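PDB 6Q64: endoglycosidase from Bacteroides thetaiotaomicron, which probably hydrolyses O-glycosidic bonds of complex N-glycans, as an endoglycosidase of glycoside hydrolase family 18. Local coordinates for residues M55-Y58 with F59-R63; L348-A351 with L352-N356; N148-Y152 with W153-K157; M213-F216 with I217-L220; V101-W104 with G105-G108. The protein carries 1 engineered substitution. All blocks are in the same frame, centred on the assembly; numbering follows the deposited sequence.

Contact 1 of 5, residues M55-Y58 with F59-R63; sequences MREY and FAQIR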
loop_
_atom_site.group_PDB
_atom_site.type_symbol
_atom_site.label_atom_id
_atom_site.label_comp_id
_atom_site.label_asym_id
_atom_site.label_seq_id
_atom_site.Cartn_x
_atom_site.Cartn_y
_atom_site.Cartn_z
HETATM N N MSE A 55 -9.637 26.371 5.434
HETATM C CA MSE A 55 -8.793 25.198 5.227
HETATM C C MSE A 55 -9.302 23.982 5.990
HETATM O O MSE A 55 -8.991 22.853 5.632
HETATM C CB MSE A 55 -7.347 25.419 5.658
HETATM C CG MSE A 55 -6.590 26.379 4.809
HETATM SE SE MSE A 55 -6.235 25.638 3.058
HETATM C CE MSE A 55 -7.410 27.042 2.497
ATOM N N ARG A 56 -10.025 24.222 7.075
ATOM C CA ARG A 56 -10.806 23.177 7.709
ATOM C C ARG A 56 -11.775 22.558 6.686
ATOM O O ARG A 56 -11.753 21.315 6.551
ATOM C CB ARG A 56 -11.541 23.755 8.922
ATOM C CG ARG A 56 -10.946 23.304 10.246
ATOM C CD ARG A 56 -10.790 24.394 11.284
ATOM N NE ARG A 56 -12.062 24.837 11.828
ATOM C CZ ARG A 56 -12.212 25.916 12.578
ATOM N NH1 ARG A 56 -11.159 26.651 12.879
ATOM N NH2 ARG A 56 -13.409 26.251 13.028
ATOM N N GLU A 57 -12.567 23.404 6.014
ATOM C CA GLU A 57 -13.621 23.030 5.046
ATOM C C GLU A 57 -12.944 22.347 3.859
ATOM O O GLU A 57 -13.480 21.326 3.382
ATOM C CB GLU A 57 -14.477 24.250 4.654
ATOM C CG GLU A 57 -15.561 23.973 3.587
ATOM C CD GLU A 57 -16.586 22.845 3.828
ATOM O OE1 GLU A 57 -17.410 22.969 4.780
ATOM O OE2 GLU A 57 -16.593 21.835 3.048
ATOM N N TYR A 58 -11.802 22.865 3.406
ATOM C CA TYR A 58 -11.064 22.290 2.257
ATOM C C TYR A 58 -10.772 20.830 2.575
ATOM O O TYR A 58 -11.001 20.014 1.715
ATOM C CB TYR A 58 -9.732 22.987 1.972
ATOM C CG TYR A 58 -8.813 22.197 1.066
ATOM C CD1 TYR A 58 -9.172 21.928 -0.242
ATOM C CD2 TYR A 58 -7.614 21.650 1.523
ATOM C CE1 TYR A 58 -8.350 21.182 -1.080
ATOM C CE2 TYR A 58 -6.775 20.900 0.698
ATOM C CZ TYR A 58 -7.143 20.667 -0.619
ATOM O OH TYR A 58 -6.349 19.957 -1.480
ATOM N N PHE A 59 -10.212 20.520 3.742
ATOM C CA PHE A 59 -9.731 19.143 4.035
ATOM C C PHE A 59 -10.934 18.256 4.370
ATOM O O PHE A 59 -10.770 17.043 4.362
ATOM C CB PHE A 59 -8.698 19.111 5.164
ATOM C CG PHE A 59 -7.315 19.587 4.802
ATOM C CD1 PHE A 59 -6.554 18.916 3.865
ATOM C CD2 PHE A 59 -6.749 20.679 5.431
ATOM C CE1 PHE A 59 -5.276 19.340 3.546
ATOM C CE2 PHE A 59 -5.465 21.093 5.114
ATOM C CZ PHE A 59 -4.730 20.430 4.167
ATOM N N ALA A 60 -12.093 18.849 4.683
ATOM C CA ALA A 60 -13.365 18.125 4.919
ATOM C C ALA A 60 -13.820 17.492 3.597
ATOM O O ALA A 60 -14.218 16.311 3.620
ATOM C CB ALA A 60 -14.412 19.048 5.486
ATOM N N GLN A 61 -13.727 18.227 2.490
ATOM C CA GLN A 61 -14.041 17.693 1.147
ATOM C C GLN A 61 -13.004 16.635 0.784
ATOM O O GLN A 61 -13.376 15.664 0.103
ATOM C CB GLN A 61 -14.003 18.763 0.074
ATOM C CG GLN A 61 -14.635 20.048 0.542
ATOM C CD GLN A 61 -16.002 20.237 -0.043
ATOM O OE1 GLN A 61 -16.766 19.280 -0.167
ATOM N NE2 GLN A 61 -16.295 21.483 -0.410
ATOM N N ILE A 62 -11.750 16.811 1.189
ATOM C CA ILE A 62 -10.708 15.802 0.861
ATOM C C ILE A 62 -11.096 14.518 1.585
ATOM O O ILE A 62 -11.086 13.469 0.946
ATOM C CB ILE A 62 -9.284 16.272 1.208
ATOM C CG1 ILE A 62 -8.904 17.500 0.382
ATOM C CG2 ILE A 62 -8.270 15.157 0.993
ATOM C CD1 ILE A 62 -9.107 17.310 -1.097
ATOM N N ARG A 63 -11.451 14.639 2.861
ATOM C CA ARG A 63 -11.860 13.507 3.721
ATOM C C ARG A 63 -13.086 12.811 3.105
ATOM O O ARG A 63 -13.109 11.563 3.172
ATOM C CB ARG A 63 -12.089 13.995 5.153
ATOM C CG ARG A 63 -10.925 13.726 6.097
ATOM C CD ARG A 63 -11.276 14.078 7.546
ATOM N NE ARG A 63 -10.879 15.453 7.847
ATOM C CZ ARG A 63 -11.694 16.478 8.050
ATOM N NH1 ARG A 63 -13.003 16.320 8.080
ATOM N NH2 ARG A 63 -11.177 17.675 8.263
#
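M55, a selenomethionine in this crystal, meets F59 through its carbonyl: M55 O accepts F59 N at 3.2 Å. F59 CD2 comes within 3.1 Å of M55 O, so the ring is packed tightly against this first turn. R56 takes part through its backbone: R56 O takes weak bonds from F59 N and A60 N. E57 O receives Q61 N at 3.2 Å. With CG anti to N (chi1 177°) and a bend at chi2, E57 OE2 swings back to 3.5 Å from Q61 NE2, but the angle is too poor for a hydrogen bond. Y58 does most of the work. Its CE2 edge points at the face of F59, centroids 4.9 Å apart and planes at 58°, while I62 CG1 rests over one Y58 face, 4.0 Å from the centroid, in a CH-pi contact. The Y58 hydroxyl is hydrogen-bonded to D96. Replacing Y58 with an alanine would probably strip F59 and I62 of their shared aromatic neighbour and leave D96 without its hydroxyl mate. Chemically the helix is two-sided: on one side Y58 is packed between F59 and I62, and buried F59 also touches L51 and V124, whereas E57 and Q61 suit an exposed face and R63 donates from NE to V124 O and forms a salt bridge with E48 through NH2.

Contact 2 of 5, residues L348-A351 with L352-N356; sequences LRKA and LYFGN
K350 and F354, one helical turn apart, run side by side and point the same way. K350 CG lies 4.2 Å from F354 CE1; then the lysine chain bends at chi3 and chi4, and its NZ comes to 4.1 Å from the same CE1, at the ring's rim and off its plane. A long aliphatic chain suits this place because it can line a phenyl ring and still end in a charge. On another side of the helix, L348 and L352 repeat the one-turn spacing: L348 CG approaches L352 CD1 at 4.2 Å. The L352 branch stands beside its backbone N (chi1 -60°), which brings CG to 3.4 Å from L348 O. Small A351 fits between I330 of strand 329-333 and both I313 and A317 of helix 311-317. Farther on, at the pi-type turn of 354-356, N356 ND2 donates to L352 O at 2.9 Å, in the carbonyl plane and on a lone pair, while N356 OD1 accepts from the backbone of V71; the amide is thus fixed from both ends. With leucines and alanine inward and charged residues outward, helix 346-358 is an amphipathic outer helix of a TIM barrel, packed on the eighth strand.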
loop_
_atom_site.group_PDB
_atom_site.type_symbol
_atom_site.label_atom_id
_atom_site.label_comp_id
_atom_site.label_asym_id
_atom_site.label_seq_id
_atom_site.Cartn_x
_atom_site.Cartn_y
_atom_site.Cartn_z
ATOM N N LEU A 348 3.082 11.145 -9.952
ATOM C CA LEU A 348 1.922 10.721 -9.143
ATOM C C LEU A 348 0.751 11.713 -9.315
ATOM O O LEU A 348 -0.370 11.255 -9.562
ATOM C CB LEU A 348 2.360 10.554 -7.689
ATOM C CG LEU A 348 1.332 9.866 -6.795
ATOM C CD1 LEU A 348 0.984 8.470 -7.314
ATOM C CD2 LEU A 348 1.830 9.797 -5.356
ATOM N N ARG A 349 0.972 13.023 -9.211
ATOM C CA ARG A 349 -0.131 14.032 -9.240
ATOM C C ARG A 349 -0.850 14.015 -10.605
ATOM O O ARG A 349 -2.119 14.131 -10.678
ATOM C CB ARG A 349 0.453 15.424 -9.025
ATOM C CG ARG A 349 0.412 15.931 -7.596
ATOM C CD ARG A 349 0.753 17.411 -7.599
ATOM N NE ARG A 349 1.619 17.753 -6.492
ATOM C CZ ARG A 349 1.196 17.995 -5.256
ATOM N NH1 ARG A 349 -0.096 17.951 -4.963
ATOM N NH2 ARG A 349 2.073 18.300 -4.310
ATOM N N LYS A 350 -0.040 13.965 -11.652
ATOM C CA LYS A 350 -0.517 13.924 -13.037
ATOM C C LYS A 350 -1.337 12.644 -13.205
ATOM O O LYS A 350 -2.490 12.726 -13.674
ATOM C CB LYS A 350 0.668 13.938 -14.003
ATOM C CG LYS A 350 0.328 14.420 -15.406
ATOM C CD LYS A 350 1.529 14.405 -16.280
ATOM C CE LYS A 350 1.707 15.699 -17.038
ATOM N NZ LYS A 350 0.841 15.697 -18.249
ATOM N N ALA A 351 -0.756 11.507 -12.827
ATOM C CA ALA A 351 -1.379 10.176 -12.970
ATOM C C ALA A 351 -2.773 10.243 -12.355
ATOM O O ALA A 351 -3.732 10.016 -13.093
ATOM C CB ALA A 351 -0.524 9.118 -12.343
ATOM N N LEU A 352 -2.903 10.669 -11.100
ATOM C CA LEU A 352 -4.227 10.720 -10.408
ATOM C C LEU A 352 -5.145 11.753 -11.049
ATOM O O LEU A 352 -6.351 11.591 -10.934
ATOM C CB LEU A 352 -4.015 10.989 -8.924
ATOM C CG LEU A 352 -3.170 9.903 -8.273
ATOM C CD1 LEU A 352 -2.872 10.200 -6.831
ATOM C CD2 LEU A 352 -3.887 8.562 -8.396
ATOM N N TYR A 353 -4.596 12.747 -11.730
ATOM C CA TYR A 353 -5.403 13.764 -12.429
ATOM C C TYR A 353 -5.962 13.101 -13.689
ATOM O O TYR A 353 -7.135 13.325 -14.060
ATOM C CB TYR A 353 -4.561 15.012 -12.723
ATOM C CG TYR A 353 -5.199 15.953 -13.726
ATOM C CD1 TYR A 353 -6.330 16.684 -13.389
ATOM C CD2 TYR A 353 -4.662 16.125 -14.995
ATOM C CE1 TYR A 353 -6.949 17.521 -14.311
ATOM C CE2 TYR A 353 -5.263 16.958 -15.917
ATOM C CZ TYR A 353 -6.426 17.638 -15.589
ATOM O OH TYR A 353 -6.994 18.487 -16.497
ATOM N N PHE A 354 -5.125 12.299 -14.345
ATOM C CA PHE A 354 -5.504 11.519 -15.561
ATOM C C PHE A 354 -6.575 10.474 -15.156
ATOM O O PHE A 354 -7.670 10.502 -15.686
ATOM C CB PHE A 354 -4.233 10.999 -16.251
ATOM C CG PHE A 354 -3.679 11.941 -17.290
ATOM C CD1 PHE A 354 -3.436 13.273 -16.995
ATOM C CD2 PHE A 354 -3.411 11.518 -18.577
ATOM C CE1 PHE A 354 -2.947 14.140 -17.963
ATOM C CE2 PHE A 354 -2.938 12.391 -19.543
ATOM C CZ PHE A 354 -2.693 13.698 -19.231
ATOM N N GLY A 355 -6.331 9.701 -14.106
ATOM C CA GLY A 355 -7.233 8.643 -13.631
ATOM C C GLY A 355 -8.588 9.136 -13.157
ATOM O O GLY A 355 -9.575 8.404 -13.358
ATOM N N ASN A 356 -8.648 10.322 -12.559
ATOM C CA ASN A 356 -9.840 10.824 -11.830
ATOM C C ASN A 356 -10.506 11.988 -12.573
ATOM O O ASN A 356 -11.652 12.246 -12.261
ATOM C CB ASN A 356 -9.462 11.181 -10.399
ATOM C CG ASN A 356 -9.156 9.937 -9.602
ATOM O OD1 ASN A 356 -10.067 9.175 -9.310
ATOM N ND2 ASN A 356 -7.889 9.684 -9.294
#

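Contact 3 of 5, residues N148-Y152 with W153-K157; sequences NATQY and WVEEK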
loop_
_atom_site.group_PDB
_atom_site.type_symbol
_atom_site.label_atom_id
_atom_site.label_comp_id
_atom_site.label_asym_id
_atom_site.label_seq_id
_atom_site.Cartn_x
_atom_site.Cartn_y
_atom_site.Cartn_z
ATOM N N ASN A 148 16.481 -17.735 18.197
ATOM C CA ASN A 148 16.016 -18.581 17.061
ATOM C C ASN A 148 14.529 -18.275 16.775
ATOM O O ASN A 148 13.728 -18.181 17.727
ATOM C CB ASN A 148 16.325 -20.062 17.333
ATOM C CG ASN A 148 15.836 -20.992 16.240
ATOM O OD1 ASN A 148 14.631 -21.098 15.970
ATOM N ND2 ASN A 148 16.769 -21.674 15.593
ATOM N N ALA A 149 14.159 -18.122 15.502
ATOM C CA ALA A 149 12.753 -17.918 15.062
ATOM C C ALA A 149 11.887 -19.115 15.488
ATOM O O ALA A 149 10.935 -18.917 16.309
ATOM C CB ALA A 149 12.681 -17.693 13.572
ATOM N N THR A 150 12.193 -20.319 14.988
ATOM C CA THR A 150 11.296 -21.484 15.199
ATOM C C THR A 150 11.238 -21.732 16.711
ATOM O O THR A 150 10.159 -22.109 17.202
ATOM C CB THR A 150 11.638 -22.706 14.327
ATOM O OG1 THR A 150 12.323 -23.703 15.078
ATOM C CG2 THR A 150 12.446 -22.363 13.094
ATOM N N GLN A 151 12.328 -21.462 17.434
ATOM C CA GLN A 151 12.373 -21.662 18.907
ATOM C C GLN A 151 11.456 -20.631 19.557
ATOM O O GLN A 151 10.517 -21.025 20.286
ATOM C CB GLN A 151 13.796 -21.561 19.458
ATOM C CG GLN A 151 14.673 -22.719 19.004
ATOM C CD GLN A 151 15.714 -23.107 20.024
ATOM O OE1 GLN A 151 16.562 -22.307 20.410
ATOM N NE2 GLN A 151 15.668 -24.360 20.450
ATOM N N TYR A 152 11.710 -19.357 19.266
ATOM C CA TYR A 152 11.022 -18.235 19.944
ATOM C C TYR A 152 9.511 -18.365 19.733
ATOM O O TYR A 152 8.724 -18.134 20.677
ATOM C CB TYR A 152 11.500 -16.862 19.459
ATOM C CG TYR A 152 10.775 -15.758 20.182
ATOM C CD1 TYR A 152 10.742 -15.755 21.568
ATOM C CD2 TYR A 152 10.057 -14.782 19.509
ATOM C CE1 TYR A 152 10.046 -14.792 22.273
ATOM C CE2 TYR A 152 9.351 -13.807 20.199
ATOM C CZ TYR A 152 9.352 -13.816 21.587
ATOM O OH TYR A 152 8.684 -12.884 22.318
ATOM N N TRP A 153 9.112 -18.727 18.521
ATOM C CA TRP A 153 7.718 -18.528 18.067
ATOM C C TRP A 153 6.887 -19.791 18.325
ATOM O O TRP A 153 5.745 -19.637 18.805
ATOM C CB TRP A 153 7.732 -18.065 16.608
ATOM C CG TRP A 153 8.107 -16.616 16.478
ATOM C CD1 TRP A 153 9.249 -16.093 15.937
ATOM C CD2 TRP A 153 7.345 -15.492 16.961
ATOM N NE1 TRP A 153 9.230 -14.725 16.025
ATOM C CE2 TRP A 153 8.079 -14.330 16.656
ATOM C CE3 TRP A 153 6.112 -15.356 17.614
ATOM C CZ2 TRP A 153 7.613 -13.059 16.982
ATOM C CZ3 TRP A 153 5.659 -14.101 17.949
ATOM C CH2 TRP A 153 6.406 -12.970 17.639
ATOM N N VAL A 154 7.458 -20.981 18.087
ATOM C CA VAL A 154 6.702 -22.272 18.014
ATOM C C VAL A 154 6.562 -22.884 19.418
ATOM O O VAL A 154 5.412 -22.911 19.906
ATOM C CB VAL A 154 7.324 -23.251 16.994
ATOM C CG1 VAL A 154 6.602 -24.595 16.964
ATOM C CG2 VAL A 154 7.373 -22.649 15.590
ATOM N N GLU A 155 7.642 -23.398 20.032
ATOM C CA GLU A 155 7.569 -23.996 21.406
ATOM C C GLU A 155 7.439 -22.868 22.438
ATOM O O GLU A 155 6.578 -22.994 23.344
ATOM C CB GLU A 155 8.731 -24.930 21.789
ATOM C CG GLU A 155 10.092 -24.588 21.198
ATOM C CD GLU A 155 10.514 -25.466 20.027
ATOM O OE1 GLU A 155 10.155 -26.672 20.029
ATOM O OE2 GLU A 155 11.209 -24.945 19.118
ATOM N N GLU A 156 8.251 -21.812 22.287
ATOM C CA GLU A 156 8.414 -20.742 23.310
ATOM C C GLU A 156 7.176 -19.832 23.348
ATOM O O GLU A 156 6.984 -19.175 24.391
ATOM C CB GLU A 156 9.722 -19.969 23.091
ATOM C CG GLU A 156 10.967 -20.783 23.442
ATOM C CD GLU A 156 12.264 -20.004 23.585
ATOM O OE1 GLU A 156 12.220 -18.733 23.519
ATOM O OE2 GLU A 156 13.316 -20.675 23.765
ATOM N N LYS A 157 6.347 -19.827 22.297
ATOM C CA LYS A 157 5.243 -18.841 22.129
ATOM C C LYS A 157 3.927 -19.526 21.713
ATOM O O LYS A 157 2.876 -19.175 22.293
ATOM C CB LYS A 157 5.689 -17.767 21.136
ATOM C CG LYS A 157 5.033 -16.417 21.347
ATOM C CD LYS A 157 5.430 -15.737 22.635
ATOM C CE LYS A 157 4.679 -14.442 22.849
ATOM N NZ LYS A 157 5.106 -13.800 24.109
#
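Y152 and W153 form the aromatic centre of a local contact in the short N-capped helix 149-155, a surface element inserted between strand 128-135 and helix 162-179 of the TIM barrel. N148 supplies the cap: its OD1 accepts Q151 N at 2.8 Å, satisfying an amide that the first turn would otherwise leave unpaired, and asparagine's short amide is well suited to reach back in this way. W153 N and V154 N bond to A149 O and T150 O in ordinary helical fashion. The helix then widens into a pi-type turn, and E156 N reaches Q151 O, five residues back, at 3.1 Å. Of the two rings, Y152 presents its edge to the face of the W153 indole, with the centroid of the five-membered ring 4.8 Å away and planes at 70°. Different first torsions turn the adjacent rings to each other: Y152 CG is anti to N (chi1 -180°), whereas W153 CG stands beside N. The broad indole is buried against helix 162-179, where it touches A172 and meets Y169 edge-to-face. K157 runs alongside Y152, its NZ 4.1 Å from Y152 OH. E156 comes to the tyrosine across its rim, the carboxylate turned 86° to the ring, and places OE1 near the ring plane, 3.9 Å from Y152 CD1.

Contact 4 of 5, residues M213-F216 with I217-L220; sequences MQVF and IETL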
loop_
_atom_site.group_PDB
_atom_site.type_symbol
_atom_site.label_atom_id
_atom_site.label_comp_id
_atom_site.label_asym_id
_atom_site.label_seq_id
_atom_site.Cartn_x
_atom_site.Cartn_y
_atom_site.Cartn_z
HETATM N N MSE A 213 -0.598 -19.775 6.218
HETATM C CA MSE A 213 -0.877 -18.454 5.684
HETATM C C MSE A 213 -2.361 -18.086 5.819
HETATM O O MSE A 213 -2.700 -16.920 5.816
HETATM C CB MSE A 213 -0.360 -18.348 4.246
HETATM C CG MSE A 213 0.078 -16.928 3.868
HETATM SE SE MSE A 213 1.365 -16.047 5.111
HETATM C CE MSE A 213 2.611 -17.371 4.461
ATOM N N GLN A 214 -3.257 -19.057 5.968
ATOM C CA GLN A 214 -4.678 -18.773 6.039
ATOM C C GLN A 214 -5.029 -18.263 7.440
ATOM O O GLN A 214 -5.804 -17.289 7.545
ATOM C CB GLN A 214 -5.485 -20.023 5.677
ATOM C CG GLN A 214 -6.971 -19.952 6.023
ATOM C CD GLN A 214 -7.766 -19.067 5.071
ATOM O OE1 GLN A 214 -7.428 -18.912 3.891
ATOM N NE2 GLN A 214 -8.835 -18.497 5.595
ATOM N N VAL A 215 -4.530 -18.899 8.493
ATOM C CA VAL A 215 -4.938 -18.486 9.875
ATOM C C VAL A 215 -4.080 -17.269 10.275
ATOM O O VAL A 215 -4.488 -16.490 11.179
ATOM C CB VAL A 215 -4.939 -19.657 10.886
ATOM C CG1 VAL A 215 -3.567 -20.273 11.066
ATOM C CG2 VAL A 215 -5.546 -19.257 12.230
ATOM N N PHE A 216 -2.991 -17.045 9.537
ATOM C CA PHE A 216 -2.183 -15.808 9.624
ATOM C C PHE A 216 -3.091 -14.620 9.297
ATOM O O PHE A 216 -3.442 -13.799 10.179
ATOM C CB PHE A 216 -0.978 -15.906 8.690
ATOM C CG PHE A 216 -0.090 -14.695 8.765
ATOM C CD1 PHE A 216 0.494 -14.334 9.970
ATOM C CD2 PHE A 216 0.124 -13.891 7.651
ATOM C CE1 PHE A 216 1.302 -13.211 10.054
ATOM C CE2 PHE A 216 0.926 -12.763 7.738
ATOM C CZ PHE A 216 1.518 -12.431 8.941
ATOM N N ILE A 217 -3.509 -14.582 8.040
ATOM C CA ILE A 217 -4.432 -13.562 7.469
ATOM C C ILE A 217 -5.736 -13.550 8.260
ATOM O O ILE A 217 -6.283 -12.478 8.447
ATOM C CB ILE A 217 -4.691 -13.893 5.995
ATOM C CG1 ILE A 217 -3.425 -13.730 5.158
ATOM C CG2 ILE A 217 -5.844 -13.078 5.451
ATOM C CD1 ILE A 217 -3.557 -14.322 3.792
ATOM N N GLU A 218 -6.230 -14.715 8.665
ATOM C CA GLU A 218 -7.494 -14.819 9.434
ATOM C C GLU A 218 -7.349 -14.014 10.733
ATOM O O GLU A 218 -8.314 -13.294 11.073
ATOM C CB GLU A 218 -7.838 -16.286 9.697
ATOM C CG GLU A 218 -9.059 -16.798 8.962
ATOM C CD GLU A 218 -9.345 -18.268 9.233
ATOM O OE1 GLU A 218 -9.251 -18.689 10.416
ATOM O OE2 GLU A 218 -9.623 -19.005 8.262
ATOM N N THR A 219 -6.188 -14.119 11.404
ATOM C CA THR A 219 -5.917 -13.503 12.736
ATOM C C THR A 219 -5.723 -11.991 12.608
ATOM O O THR A 219 -6.229 -11.269 13.471
ATOM C CB THR A 219 -4.667 -14.049 13.431
ATOM O OG1 THR A 219 -4.673 -15.479 13.441
ATOM C CG2 THR A 219 -4.566 -13.537 14.853
ATOM N N LEU A 220 -5.019 -11.530 11.578
ATOM C CA LEU A 220 -4.929 -10.082 11.255
ATOM C C LEU A 220 -6.329 -9.523 10.960
ATOM O O LEU A 220 -6.684 -8.557 11.627
ATOM C CB LEU A 220 -3.971 -9.876 10.088
ATOM C CG LEU A 220 -2.530 -10.289 10.364
ATOM C CD1 LEU A 220 -1.692 -10.298 9.094
ATOM C CD2 LEU A 220 -1.912 -9.364 11.396
#
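E218 lies back along its helix against Q214, starting at CB, which touches Q214 O at 3.1 Å. CG is still 3.6 Å from Q214 O, and the chain runs on extended: CD comes to 3.7 Å from Q214 NE2, OE1 passes V215 CG2 at 4.2 Å and OE2 ends on Q214 NE2. That last bond is 2.8 Å long and nearly straight (175°); the donor lies on the anti side of OE2, 22° out of the carboxylate plane. Q214 OE1 bonds to T244, so this largely buried amide is gripped at both heteroatoms. Exchanging E218 for an alanine would probably leave Q214 NE2 without its acceptor and the amide freer to turn. On another side of the helix, L220 CD1 sits over one face of F216, 4.0 Å from the ring centroid, in a CH-pi contact. M213, a selenomethionine here, and F216 face the barrel wall at strands 128-135 and 184-189, while V215 and T219 pack on helix 162-179.

Contact 5 of 5, residues V101-W104 with G105-G108; sequences VSLW and GTRG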
loop_
_atom_site.group_PDB
_atom_site.type_symbol
_atom_site.label_atom_id
_atom_site.label_comp_id
_atom_site.label_asym_id
_atom_site.label_seq_id
_atom_site.Cartn_x
_atom_site.Cartn_y
_atom_site.Cartn_z
ATOM N N VAL A 101 -0.623 4.680 2.284
ATOM C CA VAL A 101 0.816 4.531 2.000
ATOM C C VAL A 101 1.335 3.359 2.827
ATOM O O VAL A 101 0.782 3.064 3.922
ATOM C CB VAL A 101 1.467 5.892 2.326
ATOM C CG1 VAL A 101 2.691 5.809 3.209
ATOM C CG2 VAL A 101 1.748 6.716 1.071
ATOM N N SER A 102 2.343 2.697 2.286
ATOM C CA SER A 102 3.124 1.661 2.991
ATOM C C SER A 102 4.497 2.229 3.322
ATOM O O SER A 102 5.138 2.775 2.401
ATOM C CB SER A 102 3.208 0.417 2.167
ATOM O OG SER A 102 2.014 -0.340 2.319
ATOM N N LEU A 103 4.914 2.079 4.578
ATOM C CA LEU A 103 6.173 2.634 5.115
ATOM C C LEU A 103 7.313 1.647 4.857
ATOM O O LEU A 103 7.550 0.757 5.701
ATOM C CB LEU A 103 5.968 2.916 6.604
ATOM C CG LEU A 103 4.775 3.815 6.905
ATOM C CD1 LEU A 103 4.425 3.797 8.382
ATOM C CD2 LEU A 103 5.039 5.228 6.435
ATOM N N TRP A 104 8.007 1.846 3.735
ATOM C CA TRP A 104 9.285 1.170 3.395
ATOM C C TRP A 104 10.339 1.523 4.455
ATOM O O TRP A 104 10.794 2.700 4.490
ATOM C CB TRP A 104 9.772 1.519 1.978
ATOM C CG TRP A 104 10.892 0.629 1.541
ATOM C CD1 TRP A 104 12.232 0.894 1.602
ATOM C CD2 TRP A 104 10.762 -0.718 1.055
ATOM N NE1 TRP A 104 12.948 -0.183 1.153
ATOM C CE2 TRP A 104 12.076 -1.192 0.815
ATOM C CE3 TRP A 104 9.672 -1.568 0.789
ATOM C CZ2 TRP A 104 12.318 -2.482 0.316
ATOM C CZ3 TRP A 104 9.915 -2.837 0.293
ATOM C CH2 TRP A 104 11.223 -3.287 0.059
ATOM N N GLY A 105 10.660 0.540 5.305
ATOM C CA GLY A 105 11.839 0.558 6.181
ATOM C C GLY A 105 11.473 0.735 7.643
ATOM O O GLY A 105 12.157 0.107 8.495
ATOM N N THR A 106 10.466 1.554 7.964
ATOM C CA THR A 106 10.175 1.898 9.381
ATOM C C THR A 106 9.533 0.691 10.046
ATOM O O THR A 106 8.772 0.019 9.370
ATOM C CB THR A 106 9.286 3.132 9.524
ATOM O OG1 THR A 106 8.009 2.692 9.066
ATOM C CG2 THR A 106 9.828 4.340 8.782
ATOM N N ARG A 107 9.859 0.438 11.311
ATOM C CA ARG A 107 9.513 -0.810 12.045
ATOM C C ARG A 107 8.777 -0.428 13.325
ATOM O O ARG A 107 7.601 -0.746 13.449
ATOM C CB ARG A 107 10.780 -1.631 12.339
ATOM C CG ARG A 107 10.681 -3.105 11.957
ATOM C CD ARG A 107 10.050 -3.311 10.576
ATOM N NE ARG A 107 10.984 -3.580 9.482
ATOM C CZ ARG A 107 10.850 -3.163 8.216
ATOM N NH1 ARG A 107 9.832 -2.403 7.829
ATOM N NH2 ARG A 107 11.764 -3.500 7.328
ATOM N N GLY A 108 9.465 0.246 14.234
ATOM C CA GLY A 108 8.879 0.727 15.490
ATOM C C GLY A 108 9.628 1.948 15.965
ATOM O O GLY A 108 10.078 2.732 15.102
#
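L103 lays its CB against the hydroxyl of T106: T106 OG1 is 3.2 Å from L103 CB and 3.8 Å from L103 CD1. The hydroxyl reaches this place from between the threonine's backbone N and carbonyl carbon (chi1 71°). No hydrogen bond joins the two segments; the chain bends at G105 and runs on. With phi at 109°, a side chain there would collide with W104 O, so glycine suits the turn. R107 curls over its own loop: G105 O stands 3.4 Å above the centre of the guanidinium plane, and NH1 makes a weak 3.1 Å bond to T106 O. Its NE bonds to Q141. The W104 ring meets H334 and Y333 edge-to-face. The loop leaves the C-terminal end of strand 100-102, where TIM barrels carry their active site, and S102 OG bonds to D186 on strand 184-189. Backbone bonds to G75 and L130 hold the strand between strands 72-76 and 128-135.

How the contacts relate
None of the five contacts closes a long loop: each lies within one continuous stretch, and they follow in series, without nesting or crossing. From the N terminus, contact 1 lies on helix 53-65, ahead of the first barrel strand; contact 5 turns the chain out of strand 100-102; contact 3 spans the short helix 149-155 after strand 128-135; contact 4 lies on helix 211-224, after strand 184-189; and contact 2 falls on the closing helix 346-358. First and last helices come near each other, the nearest atoms of contacts 1 and 2 being about 7 Å apart. Contacts 3 and 4 both pack on helix 162-179, across the barrel from contact 2.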